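Local coordinates for resiniferatoxin-binding, phosphotriesterase-related protein (Rhodobacter sphaeroides 2.4.1, PDB 3K2G) that binds two zinc ions in a TIM-barrel fold of the phosphotriesterase family and is probably a phosphoric ester hydrolase, at residues F214-E225 and M244-R255. Numbering follows the deposited sequence.
Sequences FRLAHRVLDLVE and MDPVYQATLAQR
The imidazole of H218 is held at both nitrogens by the neighbouring helix: NE2 donates to T251 OG1 at 2.9 Å, while ND1 accepts from R255 NH1 at 3.2 Å in a fairly straight bond (162°). Both partners lie in the ring plane, and the R255 guanidinium is almost coplanar with the imidazole, so the ring's rotation is fixed; L252 CD2 sits over the centre of one face, a CH-pi contact. R255 NH1 also reaches H218 O and, with NH2, converges on a single oxygen, D222 OD1 (2.7 Å from NH2). A bend at chi3 (73°) in R255 turns the guanidinium, which lays one face on L221 CB. E225 OE1 completes the network as a salt bridge to R255 NH2, though the hydrogen bond within it is weak, and a water links E225 OE2 to R255 NE. At the N-terminal ends, Y248 is sandwiched between R215 CD, centred 3.5 Å above its ring, and L252 CD1 on the opposite face. R215 NE donates to the anti lone pair of D245 OD2 (2.9 Å), closing a salt bridge, while D245 OD1 caps its own helix through Y248 N. Beneath, L221 and L252 both rest on L236 of strand 234-236. Helices 217-225 and 246-255 run nearly parallel (15°), 10.6 Å apart, the chain passing from the first through strand 234-236 to the second, the alpha-beta-alpha succession of a TIM barrel.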
# COMPACT_ATOMS: atom_id res chain seq x y z
N PHE B 214 -2.97 -4.34 -20.12
CA PHE B 214 -3.90 -3.22 -20.26
C PHE B 214 -5.11 -3.54 -19.38
O PHE B 214 -5.06 -4.52 -18.64
CB PHE B 214 -4.32 -3.00 -21.72
CG PHE B 214 -3.24 -2.39 -22.57
CD1 PHE B 214 -3.19 -1.01 -22.77
CD2 PHE B 214 -2.24 -3.18 -23.12
CE1 PHE B 214 -2.16 -0.43 -23.52
CE2 PHE B 214 -1.20 -2.61 -23.87
CZ PHE B 214 -1.16 -1.23 -24.06
N ARG B 215 -6.17 -2.73 -19.44
CA ARG B 215 -7.36 -2.98 -18.61
C ARG B 215 -8.65 -2.90 -19.44
O ARG B 215 -9.53 -2.10 -19.15
CB ARG B 215 -7.42 -1.94 -17.49
CG ARG B 215 -6.16 -1.87 -16.62
CD ARG B 215 -6.09 -3.00 -15.61
NE ARG B 215 -4.90 -2.91 -14.78
CZ ARG B 215 -3.71 -3.42 -15.10
NH1 ARG B 215 -3.55 -4.08 -16.23
NH2 ARG B 215 -2.68 -3.25 -14.28
N LEU B 216 -8.76 -3.76 -20.45
CA LEU B 216 -9.93 -3.77 -21.33
C LEU B 216 -10.97 -4.83 -20.98
O LEU B 216 -11.99 -4.96 -21.67
CB LEU B 216 -9.48 -3.98 -22.79
CG LEU B 216 -8.57 -2.93 -23.43
CD1 LEU B 216 -8.15 -3.39 -24.83
CD2 LEU B 216 -9.30 -1.60 -23.51
N ALA B 217 -10.73 -5.58 -19.91
CA ALA B 217 -11.64 -6.66 -19.50
C ALA B 217 -13.10 -6.27 -19.30
O ALA B 217 -14.00 -6.99 -19.75
CB ALA B 217 -11.10 -7.33 -18.25
N HIS B 218 -13.36 -5.15 -18.63
CA HIS B 218 -14.75 -4.75 -18.42
C HIS B 218 -15.44 -4.39 -19.73
O HIS B 218 -16.63 -4.64 -19.90
CB HIS B 218 -14.83 -3.58 -17.42
CG HIS B 218 -14.78 -4.01 -15.99
ND1 HIS B 218 -15.80 -4.73 -15.39
CD2 HIS B 218 -13.84 -3.85 -15.03
CE1 HIS B 218 -15.48 -5.00 -14.14
NE2 HIS B 218 -14.29 -4.48 -13.90
N ARG B 219 -14.70 -3.81 -20.67
CA ARG B 219 -15.28 -3.47 -21.97
C ARG B 219 -15.59 -4.77 -22.72
O ARG B 219 -16.58 -4.87 -23.44
CB ARG B 219 -14.32 -2.61 -22.80
CG ARG B 219 -14.83 -2.34 -24.21
CD ARG B 219 -13.86 -1.51 -25.05
NE ARG B 219 -14.35 -1.36 -26.42
CZ ARG B 219 -13.66 -0.79 -27.41
NH1 ARG B 219 -12.45 -0.31 -27.18
NH2 ARG B 219 -14.19 -0.70 -28.62
N VAL B 220 -14.72 -5.77 -22.53
CA VAL B 220 -14.89 -7.07 -23.17
C VAL B 220 -16.16 -7.72 -22.63
O VAL B 220 -16.98 -8.21 -23.41
CB VAL B 220 -13.69 -8.03 -22.89
CG1 VAL B 220 -14.11 -9.49 -23.11
CG2 VAL B 220 -12.52 -7.70 -23.81
N LEU B 221 -16.32 -7.73 -21.31
CA LEU B 221 -17.50 -8.34 -20.70
C LEU B 221 -18.77 -7.57 -21.06
O LEU B 221 -19.84 -8.16 -21.21
CB LEU B 221 -17.35 -8.42 -19.18
CG LEU B 221 -16.28 -9.38 -18.66
CD1 LEU B 221 -16.35 -9.46 -17.13
CD2 LEU B 221 -16.48 -10.77 -19.27
N ASP B 222 -18.65 -6.25 -21.21
CA ASP B 222 -19.80 -5.43 -21.58
C ASP B 222 -20.32 -5.90 -22.93
O ASP B 222 -21.53 -6.01 -23.15
CB ASP B 222 -19.41 -3.95 -21.68
CG ASP B 222 -19.30 -3.26 -20.33
OD1 ASP B 222 -19.54 -3.90 -19.29
OD2 ASP B 222 -18.96 -2.05 -20.31
N LEU B 223 -19.40 -6.19 -23.85
CA LEU B 223 -19.77 -6.64 -25.18
C LEU B 223 -20.36 -8.05 -25.15
O LEU B 223 -21.39 -8.33 -25.77
CB LEU B 223 -18.55 -6.58 -26.11
CG LEU B 223 -18.76 -7.03 -27.55
CD1 LEU B 223 -17.70 -6.41 -28.44
CD2 LEU B 223 -18.71 -8.55 -27.63
N VAL B 224 -19.70 -8.95 -24.43
CA VAL B 224 -20.21 -10.31 -24.33
C VAL B 224 -21.61 -10.28 -23.71
O VAL B 224 -22.49 -11.06 -24.08
CB VAL B 224 -19.27 -11.17 -23.47
CG1 VAL B 224 -19.94 -12.47 -23.10
CG2 VAL B 224 -17.99 -11.45 -24.24
N GLU B 225 -21.81 -9.37 -22.77
CA GLU B 225 -23.08 -9.23 -22.08
C GLU B 225 -24.19 -8.72 -23.00
O GLU B 225 -25.28 -9.30 -23.04
CB GLU B 225 -22.90 -8.29 -20.89
CG GLU B 225 -24.11 -8.13 -20.00
CD GLU B 225 -23.78 -7.37 -18.74
OE1 GLU B 225 -23.41 -6.18 -18.82
OE2 GLU B 225 -23.89 -7.96 -17.65
N MSE B 244 -1.51 -6.56 -9.66
CA MSE B 244 -1.39 -5.40 -8.78
C MSE B 244 -2.60 -4.47 -8.81
O MSE B 244 -2.56 -3.36 -8.28
CB MSE B 244 -0.14 -4.58 -9.12
CG MSE B 244 0.58 -4.96 -10.41
SE MSE B 244 -0.43 -4.68 -12.07
CE MSE B 244 -0.02 -2.77 -12.40
N ASP B 245 -3.68 -4.93 -9.44
CA ASP B 245 -4.90 -4.15 -9.54
C ASP B 245 -6.04 -5.01 -9.00
O ASP B 245 -6.90 -5.46 -9.76
CB ASP B 245 -5.14 -3.78 -11.02
CG ASP B 245 -6.16 -2.67 -11.19
OD1 ASP B 245 -6.94 -2.44 -10.25
OD2 ASP B 245 -6.18 -2.04 -12.27
N PRO B 246 -6.07 -5.26 -7.68
CA PRO B 246 -7.11 -6.09 -7.05
C PRO B 246 -8.56 -5.65 -7.29
O PRO B 246 -9.45 -6.50 -7.37
CB PRO B 246 -6.72 -6.08 -5.57
CG PRO B 246 -5.99 -4.78 -5.41
CD PRO B 246 -5.15 -4.72 -6.66
N VAL B 247 -8.80 -4.35 -7.37
CA VAL B 247 -10.15 -3.87 -7.61
C VAL B 247 -10.60 -4.34 -8.99
O VAL B 247 -11.68 -4.90 -9.16
CB VAL B 247 -10.22 -2.32 -7.52
CG1 VAL B 247 -11.58 -1.82 -8.00
CG2 VAL B 247 -9.97 -1.89 -6.08
N TYR B 248 -9.75 -4.11 -9.99
CA TYR B 248 -10.02 -4.53 -11.36
C TYR B 248 -10.32 -6.02 -11.40
O TYR B 248 -11.36 -6.44 -11.89
CB TYR B 248 -8.80 -4.21 -12.22
CG TYR B 248 -8.83 -4.72 -13.65
CD1 TYR B 248 -9.69 -4.16 -14.60
CD2 TYR B 248 -7.94 -5.71 -14.07
CE1 TYR B 248 -9.64 -4.55 -15.93
CE2 TYR B 248 -7.89 -6.11 -15.41
CZ TYR B 248 -8.74 -5.53 -16.33
OH TYR B 248 -8.67 -5.90 -17.66
N GLN B 249 -9.40 -6.84 -10.88
CA GLN B 249 -9.61 -8.28 -10.91
C GLN B 249 -10.84 -8.76 -10.15
O GLN B 249 -11.58 -9.60 -10.66
CB GLN B 249 -8.36 -9.01 -10.39
CG GLN B 249 -7.10 -8.68 -11.19
CD GLN B 249 -6.00 -9.71 -11.01
OE1 GLN B 249 -5.78 -10.22 -9.91
NE2 GLN B 249 -5.28 -10.01 -12.10
N ALA B 250 -11.05 -8.24 -8.95
CA ALA B 250 -12.19 -8.65 -8.14
C ALA B 250 -13.52 -8.25 -8.78
O ALA B 250 -14.48 -9.03 -8.75
CB ALA B 250 -12.08 -8.06 -6.72
N THR B 251 -13.59 -7.06 -9.35
CA THR B 251 -14.83 -6.61 -9.96
C THR B 251 -15.19 -7.43 -11.19
O THR B 251 -16.37 -7.57 -11.54
CB THR B 251 -14.78 -5.11 -10.31
OG1 THR B 251 -13.62 -4.85 -11.11
CG2 THR B 251 -14.73 -4.28 -9.04
N LEU B 252 -14.17 -7.98 -11.86
CA LEU B 252 -14.39 -8.82 -13.02
C LEU B 252 -14.93 -10.15 -12.54
O LEU B 252 -15.85 -10.71 -13.13
CB LEU B 252 -13.08 -9.04 -13.77
CG LEU B 252 -12.55 -7.80 -14.50
CD1 LEU B 252 -11.10 -8.04 -14.91
CD2 LEU B 252 -13.43 -7.51 -15.70
N ALA B 253 -14.35 -10.64 -11.44
CA ALA B 253 -14.79 -11.91 -10.87
C ALA B 253 -16.24 -11.79 -10.41
O ALA B 253 -17.04 -12.70 -10.63
CB ALA B 253 -13.89 -12.30 -9.70
N GLN B 254 -16.56 -10.66 -9.79
CA GLN B 254 -17.90 -10.40 -9.29
C GLN B 254 -18.94 -10.43 -10.41
O GLN B 254 -20.08 -10.86 -10.20
CB GLN B 254 -17.94 -9.04 -8.57
CG GLN B 254 -19.32 -8.68 -8.03
CD GLN B 254 -19.81 -9.67 -6.98
OE1 GLN B 254 -19.18 -9.83 -5.94
NE2 GLN B 254 -20.93 -10.33 -7.25
N ARG B 255 -18.56 -9.97 -11.60
CA ARG B 255 -19.48 -9.99 -12.73
C ARG B 255 -19.76 -11.44 -13.13
O ARG B 255 -20.74 -11.71 -13.82
CB ARG B 255 -18.94 -9.19 -13.91
CG ARG B 255 -18.91 -7.69 -13.66
CD ARG B 255 -18.46 -6.89 -14.89
NE ARG B 255 -19.48 -6.84 -15.93
CZ ARG B 255 -19.36 -6.14 -17.06
NH1 ARG B 255 -18.28 -5.41 -17.28
NH2 ARG B 255 -20.34 -6.14 -17.95
O HOH W 1 -6.24 -7.01 -18.51
O HOH W 2 -22.15 -7.76 -15.49